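SAG family member (Sag19) (Eimeria tenella, PDB 6ZZB) is a SAG-family surface antigen of unknown function, with a fold that appears to be related to that of the CAP proteins. Local coordinates at residues 117-129 / 173-185. Numbering follows the deposited sequence.
Sequences GANAKKYPGLVIP and NNVNASNVAFLLS
Asn179, on the helix 175-183, gives Val127 of the strand 126-131 a matched acceptor and donor, one bond to its backbone N and one to its O. Its CB lies 4.1 Å from Leu126 CG, and the next atom outward, CG, packs closer against the same leucine carbon, the two side chains crossing at about a right angle. With CG set anti to its own carbonyl carbon (chi1 -72°), the amide comes level with Val127. There OD1 accepts from Val127 N at 2.9 Å, nearly straight at 165°, while ND2 donates to Val127 O over an equal length and also meets Ile128 CG1. Val127 O lies close to the amide plane, yet ND2 approaches it from above that carbonyl's plane, and Val127 N likewise stands above the plane of the Asn179 carbonyl. ND2 has a second acceptor in Thr145 OG1 of the helix 138-155. In the mixed, largely antiparallel sheet of this apparently CAP-related fold, strand 126-131 pairs with strand 203-211 through Leu126 and Ile128, and the asparagine takes up the polar backbone of the residue between them. A water adds to the grip on OD1, donating both to it and to Gly125 O and accepting from Ser178 OG, which is also bonded to Tyr165 OH. Near the helix end, Phe182 lays a ring face against Gly125, whose CA sits 3.7 Å from the centroid in a CH-pi contact. Pro124 CB meets Phe182 CZ obliquely.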
loop_
_atom_site.group_PDB
_atom_site.type_symbol
_atom_site.label_atom_id
_atom_site.label_comp_id
_atom_site.label_asym_id
_atom_site.label_seq_id
_atom_site.Cartn_x
_atom_site.Cartn_y
_atom_site.Cartn_z
ATOM N N GLY A 117 6.688 -7.195 9.766
ATOM C CA GLY A 117 6.518 -5.873 10.389
ATOM C C GLY A 117 6.493 -4.737 9.388
ATOM O O GLY A 117 6.460 -3.585 9.834
ATOM N N ALA A 118 6.466 -5.020 8.084
ATOM C CA ALA A 118 6.554 -3.946 7.081
ATOM C C ALA A 118 5.340 -3.015 7.185
ATOM O O ALA A 118 4.207 -3.446 7.432
ATOM C CB ALA A 118 6.659 -4.530 5.708
ATOM N N ASN A 119 5.590 -1.743 6.903
ATOM C CA ASN A 119 4.522 -0.728 6.871
ATOM C C ASN A 119 4.982 0.411 5.973
ATOM O O ASN A 119 6.061 0.343 5.369
ATOM C CB ASN A 119 4.190 -0.276 8.301
ATOM C CG ASN A 119 5.400 0.300 8.991
ATOM O OD1 ASN A 119 6.184 1.035 8.423
ATOM N ND2 ASN A 119 5.607 -0.092 10.254
ATOM N N ALA A 120 4.147 1.430 5.880
ATOM C CA ALA A 120 4.359 2.611 5.015
ATOM C C ALA A 120 4.949 3.779 5.799
ATOM O O ALA A 120 4.797 4.913 5.376
ATOM C CB ALA A 120 3.094 3.003 4.319
ATOM N N LYS A 121 5.724 3.537 6.838
ATOM C CA LYS A 121 6.258 4.667 7.628
ATOM C C LYS A 121 7.269 5.460 6.813
ATOM O O LYS A 121 7.453 6.668 7.118
ATOM C CB LYS A 121 6.883 4.161 8.913
ATOM C CG LYS A 121 8.181 3.430 8.743
ATOM C CD LYS A 121 8.813 3.109 10.074
ATOM C CE LYS A 121 10.119 2.382 9.906
ATOM N NZ LYS A 121 10.710 2.076 11.229
ATOM N N LYS A 122 7.933 4.837 5.851
ATOM C CA LYS A 122 8.940 5.503 5.012
ATOM C C LYS A 122 8.441 5.581 3.562
ATOM O O LYS A 122 8.471 6.676 2.975
ATOM C CB LYS A 122 10.291 4.792 5.056
ATOM C CG LYS A 122 11.319 5.347 4.105
ATOM C CD LYS A 122 12.678 4.758 4.361
ATOM C CE LYS A 122 13.752 5.354 3.509
ATOM N NZ LYS A 122 15.057 4.936 4.084
ATOM N N TYR A 123 8.061 4.459 2.974
ATOM C CA TYR A 123 7.637 4.355 1.557
ATOM C C TYR A 123 6.123 4.424 1.554
ATOM O O TYR A 123 5.484 3.481 2.013
ATOM C CB TYR A 123 8.152 3.064 0.921
ATOM C CG TYR A 123 9.656 2.994 0.927
ATOM C CD1 TYR A 123 10.390 3.676 -0.028
ATOM C CD2 TYR A 123 10.343 2.228 1.850
ATOM C CE1 TYR A 123 11.770 3.639 -0.040
ATOM C CE2 TYR A 123 11.723 2.185 1.869
ATOM C CZ TYR A 123 12.426 2.873 0.907
ATOM O OH TYR A 123 13.790 2.846 0.938
ATOM N N PRO A 124 5.513 5.550 1.122
ATOM C CA PRO A 124 4.064 5.677 1.193
ATOM C C PRO A 124 3.390 4.772 0.175
ATOM O O PRO A 124 3.756 4.802 -1.004
ATOM C CB PRO A 124 3.795 7.147 0.890
ATOM C CG PRO A 124 5.007 7.638 0.188
ATOM C CD PRO A 124 6.164 6.753 0.574
ATOM N N GLY A 125 2.499 3.932 0.633
ATOM C CA GLY A 125 1.708 3.085 -0.236
ATOM C C GLY A 125 1.001 2.031 0.555
ATOM O O GLY A 125 0.995 2.066 1.803
ATOM N N LEU A 126 0.371 1.111 -0.150
ATOM C CA LEU A 126 -0.244 -0.100 0.428
ATOM C C LEU A 126 0.846 -1.120 0.715
ATOM O O LEU A 126 1.714 -1.361 -0.133
ATOM C CB LEU A 126 -1.317 -0.633 -0.518
ATOM C CG LEU A 126 -1.932 -1.985 -0.175
ATOM C CD1 LEU A 126 -3.371 -2.032 -0.671
ATOM C CD2 LEU A 126 -1.084 -3.124 -0.746
ATOM N N VAL A 127 0.792 -1.701 1.907
ATOM C CA VAL A 127 1.768 -2.715 2.347
ATOM C C VAL A 127 1.004 -3.907 2.883
ATOM O O VAL A 127 0.261 -3.741 3.859
ATOM C CB VAL A 127 2.718 -2.149 3.405
ATOM C CG1 VAL A 127 3.730 -3.173 3.865
ATOM C CG2 VAL A 127 3.395 -0.902 2.908
ATOM N N ILE A 128 1.228 -5.095 2.338
ATOM C CA ILE A 128 0.609 -6.330 2.874
ATOM C C ILE A 128 1.655 -7.428 2.937
ATOM O O ILE A 128 2.053 -7.970 1.904
ATOM C CB ILE A 128 -0.600 -6.783 2.049
ATOM C CG1 ILE A 128 -1.661 -5.700 1.928
ATOM C CG2 ILE A 128 -1.159 -8.060 2.641
ATOM C CD1 ILE A 128 -2.811 -6.044 1.010
ATOM N N PRO A 129 2.109 -7.800 4.141
ATOM C CA PRO A 129 2.923 -9.005 4.282
ATOM C C PRO A 129 2.046 -10.248 4.136
ATOM O O PRO A 129 0.861 -10.196 4.443
ATOM C CB PRO A 129 3.479 -8.901 5.700
ATOM C CG PRO A 129 3.189 -7.487 6.151
ATOM C CD PRO A 129 1.926 -7.090 5.412
ATOM N N ASN A 173 -1.784 4.305 12.060
ATOM C CA ASN A 173 -0.723 3.398 12.536
ATOM C C ASN A 173 -1.186 1.942 12.440
ATOM O O ASN A 173 -0.345 1.053 12.640
ATOM C CB ASN A 173 -0.286 3.746 13.966
ATOM C CG ASN A 173 -1.376 3.561 14.993
ATOM O OD1 ASN A 173 -2.554 3.463 14.684
ATOM N ND2 ASN A 173 -0.990 3.637 16.265
ATOM N N ASN A 174 -2.439 1.695 12.118
ATOM C CA ASN A 174 -2.922 0.356 11.717
ATOM C C ASN A 174 -2.667 0.216 10.215
ATOM O O ASN A 174 -3.155 1.049 9.439
ATOM C CB ASN A 174 -4.394 0.192 12.105
ATOM C CG ASN A 174 -5.004 -1.095 11.637
ATOM O OD1 ASN A 174 -5.212 -1.285 10.441
ATOM N ND2 ASN A 174 -5.316 -1.998 12.569
ATOM N N VAL A 175 -1.921 -0.807 9.823
ATOM C CA VAL A 175 -1.468 -0.920 8.416
ATOM C C VAL A 175 -2.683 -1.089 7.508
ATOM O O VAL A 175 -2.723 -0.527 6.399
ATOM C CB VAL A 175 -0.437 -2.045 8.260
ATOM C CG1 VAL A 175 -0.031 -2.198 6.800
ATOM C CG2 VAL A 175 0.788 -1.805 9.098
ATOM N N ASN A 176 -3.712 -1.822 7.942
ATOM C CA ASN A 176 -4.918 -1.974 7.119
ATOM C C ASN A 176 -5.599 -0.625 6.922
ATOM O O ASN A 176 -6.083 -0.339 5.830
ATOM C CB ASN A 176 -5.864 -3.033 7.695
ATOM C CG ASN A 176 -5.214 -4.378 7.890
ATOM O OD1 ASN A 176 -5.191 -4.930 9.015
ATOM N ND2 ASN A 176 -4.705 -4.934 6.829
ATOM N N ALA A 177 -5.763 0.165 7.991
ATOM C CA ALA A 177 -6.400 1.479 7.865
ATOM C C ALA A 177 -5.602 2.389 6.920
ATOM O O ALA A 177 -6.212 3.075 6.104
ATOM C CB ALA A 177 -6.548 2.123 9.224
ATOM N N SER A 178 -4.286 2.383 7.060
ATOM C CA SER A 178 -3.401 3.131 6.136
ATOM C C SER A 178 -3.645 2.645 4.707
ATOM O O SER A 178 -3.820 3.425 3.791
ATOM C CB SER A 178 -1.992 2.984 6.566
ATOM O OG SER A 178 -1.107 3.649 5.659
ATOM N N ASN A 179 -3.690 1.336 4.520
ATOM C CA ASN A 179 -3.899 0.751 3.176
ATOM C C ASN A 179 -5.210 1.257 2.588
ATOM O O ASN A 179 -5.233 1.609 1.396
ATOM C CB ASN A 179 -3.874 -0.766 3.223
ATOM C CG ASN A 179 -2.506 -1.361 3.460
ATOM O OD1 ASN A 179 -1.490 -0.672 3.354
ATOM N ND2 ASN A 179 -2.449 -2.657 3.786
ATOM N N VAL A 180 -6.282 1.319 3.371
ATOM C CA VAL A 180 -7.578 1.796 2.849
ATOM C C VAL A 180 -7.480 3.276 2.480
ATOM O O VAL A 180 -8.094 3.667 1.476
ATOM C CB VAL A 180 -8.683 1.561 3.894
ATOM C CG1 VAL A 180 -9.946 2.330 3.576
ATOM C CG2 VAL A 180 -8.924 0.090 4.015
ATOM N N ALA A 181 -6.766 4.075 3.247
ATOM C CA ALA A 181 -6.590 5.504 2.903
ATOM C C ALA A 181 -5.957 5.630 1.522
ATOM O O ALA A 181 -6.445 6.420 0.731
ATOM C CB ALA A 181 -5.808 6.189 3.983
ATOM N N PHE A 182 -4.957 4.812 1.217
ATOM C CA PHE A 182 -4.319 4.898 -0.122
ATOM C C PHE A 182 -5.277 4.369 -1.174
ATOM O O PHE A 182 -5.424 4.979 -2.241
ATOM C CB PHE A 182 -3.015 4.109 -0.164
ATOM C CG PHE A 182 -1.870 4.816 0.471
ATOM C CD1 PHE A 182 -1.091 5.690 -0.274
ATOM C CD2 PHE A 182 -1.578 4.643 1.811
ATOM C CE1 PHE A 182 -0.027 6.345 0.308
ATOM C CE2 PHE A 182 -0.523 5.323 2.398
ATOM C CZ PHE A 182 0.231 6.207 1.650
ATOM N N LEU A 183 -5.931 3.256 -0.912
ATOM C CA LEU A 183 -6.839 2.626 -1.887
ATOM C C LEU A 183 -7.943 3.607 -2.284
ATOM O O LEU A 183 -8.365 3.588 -3.454
ATOM C CB LEU A 183 -7.481 1.364 -1.317
ATOM C CG LEU A 183 -6.574 0.147 -1.245
ATOM C CD1 LEU A 183 -7.152 -0.906 -0.326
ATOM C CD2 LEU A 183 -6.358 -0.433 -2.635
ATOM N N LEU A 184 -8.460 4.343 -1.321
ATOM C CA LEU A 184 -9.654 5.210 -1.517
ATOM C C LEU A 184 -9.266 6.677 -1.603
ATOM O O LEU A 184 -10.179 7.545 -1.455
ATOM C CB LEU A 184 -10.624 4.978 -0.358
ATOM C CG LEU A 184 -11.183 3.572 -0.274
ATOM C CD1 LEU A 184 -12.233 3.519 0.824
ATOM C CD2 LEU A 184 -11.795 3.101 -1.575
ATOM N N SER A 185 -8.009 6.997 -1.834
ATOM C CA SER A 185 -7.538 8.401 -1.893
ATOM C C SER A 185 -8.012 9.056 -3.206
ATOM O O SER A 185 -7.820 8.478 -4.282
ATOM C CB SER A 185 -6.050 8.446 -1.795
ATOM O OG SER A 185 -5.577 9.772 -1.995
HETATM O O HOH W 1 -0.176 1.548 4.263
#